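Local structure of adenosine monophosphate-protein transferase (Pyrococcus horikoshii, 2D16) at residues 28-33 with 58-63; 46-51 with 69-74. The protein is of unknown function but belongs to the adenosine-specific kinase family and may act as an adenosine monophosphate-protein transferase. All coordinates share one frame; numbering follows the deposited sequence.

Contact 1: 28-33 with 58-63; sequences TVDDLA and RYTGND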
ATOM      1  N   THR A  28      -9.358  43.807  21.805  1.00 20.78           N
ATOM      2  CA  THR A  28     -10.346  43.017  21.093  1.00 19.82           C
ATOM      3  C   THR A  28     -10.526  43.283  19.607  1.00 20.51           C
ATOM      4  O   THR A  28     -10.721  42.340  18.841  1.00 20.87           O
ATOM      5  CB  THR A  28     -11.698  43.130  21.814  1.00 21.03           C
ATOM      6  OG1 THR A  28     -11.505  42.780  23.189  1.00 20.83           O
ATOM      7  CG2 THR A  28     -12.729  42.194  21.196  1.00 22.04           C
ATOM      8  N   VAL A  29     -10.459  44.541  19.183  1.00 20.99           N
ATOM      9  CA  VAL A  29     -10.632  44.828  17.762  1.00 20.92           C
ATOM     10  C   VAL A  29      -9.628  44.023  16.933  1.00 21.07           C
ATOM     11  O   VAL A  29      -9.979  43.457  15.895  1.00 22.21           O
ATOM     12  CB  VAL A  29     -10.487  46.347  17.457  1.00 21.89           C
ATOM     13  CG1 VAL A  29      -9.037  46.789  17.591  1.00 21.31           C
ATOM     14  CG2 VAL A  29     -11.028  46.645  16.061  1.00 22.42           C
ATOM     15  N   ASP A  30      -8.389  43.944  17.411  1.00 21.85           N
ATOM     16  CA  ASP A  30      -7.339  43.197  16.725  1.00 22.41           C
ATOM     17  C   ASP A  30      -7.440  41.692  16.973  1.00 21.04           C
ATOM     18  O   ASP A  30      -7.336  40.890  16.047  1.00 22.25           O
ATOM     19  CB  ASP A  30      -5.953  43.662  17.194  1.00 23.16           C
ATOM     20  CG  ASP A  30      -5.474  44.924  16.494  1.00 24.45           C
ATOM     21  OD1 ASP A  30      -6.253  45.549  15.741  1.00 23.68           O
ATOM     22  OD2 ASP A  30      -4.296  45.289  16.707  1.00 25.40           O
ATOM     23  N   ASP A  31      -7.636  41.309  18.230  1.00 20.74           N
ATOM     24  CA  ASP A  31      -7.700  39.897  18.581  1.00 20.49           C
ATOM     25  C   ASP A  31      -8.885  39.161  17.963  1.00 20.40           C
ATOM     26  O   ASP A  31      -8.760  38.005  17.551  1.00 21.05           O
ATOM     27  CB  ASP A  31      -7.720  39.736  20.100  1.00 20.75           C
ATOM     28  CG  ASP A  31      -7.236  38.372  20.536  1.00 22.83           C
ATOM     29  OD1 ASP A  31      -6.041  38.076  20.322  1.00 22.85           O
ATOM     30  OD2 ASP A  31      -8.042  37.593  21.087  1.00 22.17           O
ATOM     31  N   LEU A  32     -10.036  39.821  17.898  1.00 20.89           N
ATOM     32  CA  LEU A  32     -11.213  39.194  17.307  1.00 21.37           C
ATOM     33  C   LEU A  32     -11.002  39.088  15.795  1.00 21.31           C
ATOM     34  O   LEU A  32     -11.463  38.138  15.156  1.00 20.89           O
ATOM     35  CB  LEU A  32     -12.465  40.012  17.634  1.00 22.49           C
ATOM     36  CG  LEU A  32     -13.829  39.466  17.205  1.00 25.07           C
ATOM     37  CD1 LEU A  32     -13.972  37.998  17.602  1.00 23.80           C
ATOM     38  CD2 LEU A  32     -14.923  40.318  17.847  1.00 25.55           C
ATOM     39  N   ALA A  33     -10.296  40.058  15.221  1.00 21.21           N
ATOM     40  CA  ALA A  33     -10.020  40.021  13.785  1.00 20.41           C
ATOM     41  C   ALA A  33      -9.170  38.784  13.490  1.00 21.03           C
ATOM     42  O   ALA A  33      -9.430  38.050  12.534  1.00 21.02           O
ATOM     43  CB  ALA A  33      -9.274  41.293  13.348  1.00 19.07           C
ATOM     44  N   ARG A  58     -12.232  52.157  16.763  1.00 23.08           N
ATOM     45  CA  ARG A  58     -11.034  51.448  16.325  1.00 22.72           C
ATOM     46  C   ARG A  58     -11.438  50.488  15.219  1.00 23.50           C
ATOM     47  O   ARG A  58     -12.590  50.061  15.161  1.00 23.79           O
ATOM     48  CB  ARG A  58     -10.438  50.646  17.483  1.00 22.10           C
ATOM     49  CG  ARG A  58     -10.218  51.443  18.752  1.00 22.07           C
ATOM     50  CD  ARG A  58      -9.184  52.529  18.539  1.00 24.98           C
ATOM     51  NE  ARG A  58      -8.766  53.124  19.802  1.00 25.97           N
ATOM     52  CZ  ARG A  58      -7.650  53.830  19.953  1.00 26.98           C
ATOM     53  NH1 ARG A  58      -6.848  54.027  18.917  1.00 24.67           N
ATOM     54  NH2 ARG A  58      -7.329  54.321  21.142  1.00 26.59           N
ATOM     55  N   TYR A  59     -10.498  50.134  14.350  1.00 22.43           N
ATOM     56  CA  TYR A  59     -10.823  49.214  13.273  1.00 23.68           C
ATOM     57  C   TYR A  59      -9.613  48.509  12.676  1.00 23.49           C
ATOM     58  O   TYR A  59      -8.469  48.936  12.847  1.00 23.40           O
ATOM     59  CB  TYR A  59     -11.571  49.958  12.163  1.00 25.66           C
ATOM     60  CG  TYR A  59     -10.679  50.846  11.322  1.00 27.97           C
ATOM     61  CD1 TYR A  59     -10.028  50.344  10.195  1.00 31.00           C
ATOM     62  CD2 TYR A  59     -10.466  52.180  11.669  1.00 29.37           C
ATOM     63  CE1 TYR A  59      -9.184  51.150   9.431  1.00 31.75           C
ATOM     64  CE2 TYR A  59      -9.625  52.995  10.914  1.00 31.39           C
ATOM     65  CZ  TYR A  59      -8.989  52.472   9.797  1.00 32.55           C
ATOM     66  OH  TYR A  59      -8.155  53.270   9.046  1.00 35.02           O
ATOM     67  N   THR A  60      -9.795  47.423  11.975  1.00 22.15           N
ATOM     68  CA  THR A  60      -8.819  46.603  11.275  1.00 23.12           C
ATOM     69  C   THR A  60      -9.590  45.571  10.462  1.00 23.42           C
ATOM     70  O   THR A  60     -10.804  45.701  10.278  1.00 22.48           O
ATOM     71  CB  THR A  60      -7.852  45.889  12.252  1.00 23.12           C
ATOM     72  OG1 THR A  60      -6.859  45.173  11.507  1.00 23.78           O
ATOM     73  CG2 THR A  60      -8.605  44.919  13.147  1.00 24.22           C
ATOM     74  N   GLY A  61      -8.854  44.625   9.932  1.00 23.13           N
ATOM     75  CA  GLY A  61      -9.424  43.604   9.074  1.00 24.53           C
ATOM     76  C   GLY A  61      -8.430  43.320   7.968  1.00 25.21           C
ATOM     77  O   GLY A  61      -7.238  43.591   8.132  1.00 25.98           O
ATOM     78  N   ASN A  62      -8.900  42.780   6.847  1.00 24.33           N
ATOM     79  CA  ASN A  62      -8.009  42.472   5.730  1.00 25.31           C
ATOM     80  C   ASN A  62      -8.615  42.889   4.392  1.00 25.73           C
ATOM     81  O   ASN A  62      -8.308  42.305   3.348  1.00 26.05           O
ATOM     82  CB  ASN A  62      -7.679  40.978   5.713  1.00 24.06           C
ATOM     83  CG  ASN A  62      -8.899  40.116   5.465  1.00 23.25           C
ATOM     84  OD1 ASN A  62     -10.017  40.620   5.362  1.00 24.34           O
ATOM     85  ND2 ASN A  62      -8.690  38.808   5.366  1.00 23.94           N
ATOM     86  N   ASP A  63      -9.477  43.900   4.435  1.00 26.14           N
ATOM     87  CA  ASP A  63     -10.133  44.425   3.241  1.00 28.10           C
ATOM     88  C   ASP A  63     -10.401  45.916   3.434  1.00 28.74           C
ATOM     89  O   ASP A  63     -11.209  46.310   4.274  1.00 27.10           O
ATOM     90  CB  ASP A  63     -11.456  43.702   2.983  1.00 28.49           C
ATOM     91  CG  ASP A  63     -12.078  44.091   1.654  1.00 31.22           C
ATOM     92  OD1 ASP A  63     -11.576  43.629   0.607  1.00 35.70           O
ATOM     93  OD2 ASP A  63     -13.053  44.868   1.651  1.00 30.61           O
TER

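Contact 2: 46-51 with 69-74; sequences GIAMNE and LAAKNA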
ATOM      1  N   GLY A  46     -14.035  43.480   7.584  1.00 21.44           N
ATOM      2  CA  GLY A  46     -13.668  44.703   8.256  1.00 20.06           C
ATOM      3  C   GLY A  46     -14.335  44.611   9.617  1.00 21.31           C
ATOM      4  O   GLY A  46     -15.458  44.113   9.722  1.00 19.70           O
ATOM      5  N   ILE A  47     -13.639  45.036  10.665  1.00 19.96           N
ATOM      6  CA  ILE A  47     -14.219  45.029  12.002  1.00 20.53           C
ATOM      7  C   ILE A  47     -13.865  46.346  12.683  1.00 20.63           C
ATOM      8  O   ILE A  47     -12.731  46.827  12.586  1.00 20.50           O
ATOM      9  CB  ILE A  47     -13.716  43.833  12.867  1.00 19.72           C
ATOM     10  CG1 ILE A  47     -14.368  43.891  14.256  1.00 19.85           C
ATOM     11  CG2 ILE A  47     -12.196  43.853  12.996  1.00 19.66           C
ATOM     12  CD1 ILE A  47     -14.005  42.721  15.162  1.00 20.23           C
ATOM     13  N   ALA A  48     -14.854  46.945  13.333  1.00 19.58           N
ATOM     14  CA  ALA A  48     -14.661  48.201  14.042  1.00 19.66           C
ATOM     15  C   ALA A  48     -15.282  48.053  15.423  1.00 20.40           C
ATOM     16  O   ALA A  48     -16.285  47.360  15.590  1.00 20.36           O
ATOM     17  CB  ALA A  48     -15.320  49.341  13.282  1.00 19.48           C
ATOM     18  N   MET A  49     -14.681  48.698  16.414  1.00 18.91           N
ATOM     19  CA  MET A  49     -15.178  48.607  17.776  1.00 20.15           C
ATOM     20  C   MET A  49     -14.978  49.941  18.472  1.00 21.11           C
ATOM     21  O   MET A  49     -13.921  50.566  18.346  1.00 22.19           O
ATOM     22  CB  MET A  49     -14.437  47.496  18.516  1.00 19.76           C
ATOM     23  CG  MET A  49     -15.025  47.142  19.866  1.00 19.46           C
ATOM     24  SD  MET A  49     -14.332  45.587  20.452  1.00 20.87           S
ATOM     25  CE  MET A  49     -15.199  45.411  22.040  1.00 21.03           C
ATOM     26  N   ASN A  50     -15.997  50.371  19.207  1.00 20.61           N
ATOM     27  CA  ASN A  50     -15.952  51.655  19.894  1.00 21.42           C
ATOM     28  C   ASN A  50     -15.326  51.632  21.277  1.00 22.47           C
ATOM     29  O   ASN A  50     -15.653  50.789  22.112  1.00 21.80           O
ATOM     30  CB  ASN A  50     -17.361  52.247  19.988  1.00 21.42           C
ATOM     31  CG  ASN A  50     -18.003  52.423  18.631  1.00 22.64           C
ATOM     32  OD1 ASN A  50     -17.327  52.744  17.656  1.00 22.56           O
ATOM     33  ND2 ASN A  50     -19.317  52.219  18.560  1.00 21.19           N
ATOM     34  N   GLU A  51     -14.418  52.575  21.506  1.00 22.75           N
ATOM     35  CA  GLU A  51     -13.743  52.712  22.789  1.00 23.70           C
ATOM     36  C   GLU A  51     -14.295  53.984  23.435  1.00 23.86           C
ATOM     37  O   GLU A  51     -14.138  55.083  22.901  1.00 24.31           O
ATOM     38  CB  GLU A  51     -12.231  52.825  22.579  1.00 23.80           C
ATOM     39  CG  GLU A  51     -11.439  52.833  23.871  1.00 24.96           C
ATOM     40  CD  GLU A  51      -9.958  53.038  23.643  1.00 26.17           C
ATOM     41  OE1 GLU A  51      -9.572  53.400  22.511  1.00 28.22           O
ATOM     42  OE2 GLU A  51      -9.180  52.849  24.601  1.00 29.76           O
ATOM     43  N   LEU A  69     -16.190  50.735   5.718  1.00 23.34           N
ATOM     44  CA  LEU A  69     -17.619  50.624   5.989  1.00 24.47           C
ATOM     45  C   LEU A  69     -17.923  50.188   7.421  1.00 23.01           C
ATOM     46  O   LEU A  69     -18.880  50.669   8.029  1.00 22.60           O
ATOM     47  CB  LEU A  69     -18.272  49.648   5.008  1.00 25.95           C
ATOM     48  CG  LEU A  69     -18.529  50.197   3.603  1.00 28.46           C
ATOM     49  CD1 LEU A  69     -19.036  49.090   2.693  1.00 30.74           C
ATOM     50  CD2 LEU A  69     -19.541  51.332   3.688  1.00 29.15           C
ATOM     51  N   ALA A  70     -17.120  49.274   7.956  1.00 22.46           N
ATOM     52  CA  ALA A  70     -17.336  48.805   9.320  1.00 21.62           C
ATOM     53  C   ALA A  70     -17.148  49.977  10.275  1.00 22.05           C
ATOM     54  O   ALA A  70     -17.938  50.177  11.195  1.00 21.78           O
ATOM     55  CB  ALA A  70     -16.355  47.681   9.658  1.00 19.65           C
ATOM     56  N   ALA A  71     -16.099  50.759  10.042  1.00 22.51           N
ATOM     57  CA  ALA A  71     -15.803  51.913  10.880  1.00 22.49           C
ATOM     58  C   ALA A  71     -16.885  52.987  10.776  1.00 21.78           C
ATOM     59  O   ALA A  71     -17.272  53.591  11.774  1.00 21.16           O
ATOM     60  CB  ALA A  71     -14.445  52.495  10.497  1.00 22.65           C
ATOM     61  N   LYS A  72     -17.369  53.225   9.562  1.00 21.82           N
ATOM     62  CA  LYS A  72     -18.404  54.226   9.347  1.00 23.61           C
ATOM     63  C   LYS A  72     -19.683  53.843  10.091  1.00 22.67           C
ATOM     64  O   LYS A  72     -20.314  54.687  10.725  1.00 22.26           O
ATOM     65  CB  LYS A  72     -18.695  54.366   7.852  1.00 23.37           C
ATOM     66  CG  LYS A  72     -19.674  55.476   7.506  1.00 27.03           C
ATOM     67  CD  LYS A  72     -19.902  55.537   5.998  1.00 28.75           C
ATOM     68  CE  LYS A  72     -20.871  56.648   5.622  1.00 31.90           C
ATOM     69  NZ  LYS A  72     -21.131  56.689   4.152  1.00 32.60           N
ATOM     70  N   ASN A  73     -20.063  52.571  10.009  1.00 21.67           N
ATOM     71  CA  ASN A  73     -21.266  52.088  10.689  1.00 22.37           C
ATOM     72  C   ASN A  73     -21.076  52.121  12.204  1.00 22.15           C
ATOM     73  O   ASN A  73     -21.972  52.526  12.946  1.00 22.26           O
ATOM     74  CB  ASN A  73     -21.597  50.651  10.266  1.00 22.19           C
ATOM     75  CG  ASN A  73     -22.308  50.577   8.922  1.00 23.26           C
ATOM     76  OD1 ASN A  73     -23.428  51.071   8.764  1.00 25.01           O
ATOM     77  ND2 ASN A  73     -21.657  49.966   7.948  1.00 23.89           N
ATOM     78  N   ALA A  74     -19.904  51.690  12.656  1.00 21.10           N
ATOM     79  CA  ALA A  74     -19.605  51.663  14.083  1.00 20.33           C
ATOM     80  C   ALA A  74     -19.611  53.045  14.735  1.00 21.31           C
ATOM     81  O   ALA A  74     -20.164  53.213  15.820  1.00 20.70           O
ATOM     82  CB  ALA A  74     -18.261  50.984  14.321  1.00 19.05           C
TER

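Contact 1: 28-33 with 58-63
Val29, Asp30 and Ala33 of helix 25-39 lie over Arg58, Tyr59 and Thr60 of strand 56-61, the two short axes running nearly parallel (20°) and 7.9 Å apart at their closest. Val29 straddles the start of the strand segment with both methyls. CG2, anti to the backbone N, comes down on the main chain, 3.8 Å from Tyr59 CA, while CG1 reaches CB of Arg58 at 4.1 Å, the two side chains crossing at about a right angle. Beyond CB the arginine bends at chi2 and leads away from the helix to a salt bridge with Glu51. Strand 56-61 is an outermost strand, within this chain, of a five-stranded antiparallel sheet, and the helix packs on one face of it; Tyr59 points its CB off the other. Thr60 sends its methyl up into the helix, where CG2 sits 3.4 Å from the backbone O of Val29. The same Thr60 CG2 is 3.7 Å from Ala33 CB. On its flank, Asp30 OD1 approaches Thr60 CG2 to 3.6 Å. With chi1 at -176° the hydroxyl is swung anti to the backbone N, and OG1 hydrogen-bonds to O of Asp162, the C-terminal residue of the second subunit. Ile161 of that same subunit packs against Asp30, Ala33 and Thr60.

Contact 2: 46-51 with 69-74
Ala48 of strand 44-51 meets Ala70, Ala71 and Ala74 of helix 64-77 in a close, almost entirely methyl-lined packing. The short axes approach to 6.6 Å at an angle of 27°, and the CA atoms of Ala48 and Ala71 are 5.0 Å apart. The CB of Ala48 enters between successive turns of the helix, 3.5 Å from CB of Ala74 and equally near the backbone O of Ala70. One turn earlier, Ala70 lays its own CB against the main chain of Gly46, 3.7 Å from the glycine C; the absence of a side chain on Gly46 lets this methyl lie against the backbone. On the far side of the strand, Ile47 and Met49 turn toward helix 25-39, which makes strand 44-51 a shared layer between two helices.

The polar part is one amide. Asn50 holds CG anti to its carbonyl carbon (chi1 -58°), which carries the amide toward the helix. Asn50 ND2 donates to Ala74 O at 3.0 Å with an N-H...O angle of 155°; the oxygen lies close to the amide plane, whereas the donor stands well above the carbonyl plane. ND2 also bonds to Ala79 O, and OD1 to the hydroxyl of Thr57, so partners at both ends fix the rotation of the amide. A leucine here would probably leave the Ala79 carbonyl and the Thr57 hydroxyl without their amide partner and lose the tie to Ala74 O. Small side chains thus permit the close approach of helix and strand, while the buried amide adds directional bonds linking the helix, the residues after it and the neighbouring strand.

Overall arrangement
Contacts 1 and 2 lie with their centres about 9 Å apart, on the same side of the chain's centre, and work on neighbouring strands of one five-stranded antiparallel sheet. Their segments alternate along the chain: helix 25-39, strand 44-51, strand 56-61, helix 64-77. The two helices therefore cover opposite faces of this part of the sheet, each packed on one of the paired strands. The strands join the contacts directly: Arg58 O accepts a probable hydrogen bond from Met49 N and lies 3.4 Å from Ala48 CB. Contact 1 also borders the second subunit, whereas the segments of contact 2 touch no other chain of the four-chain assembly.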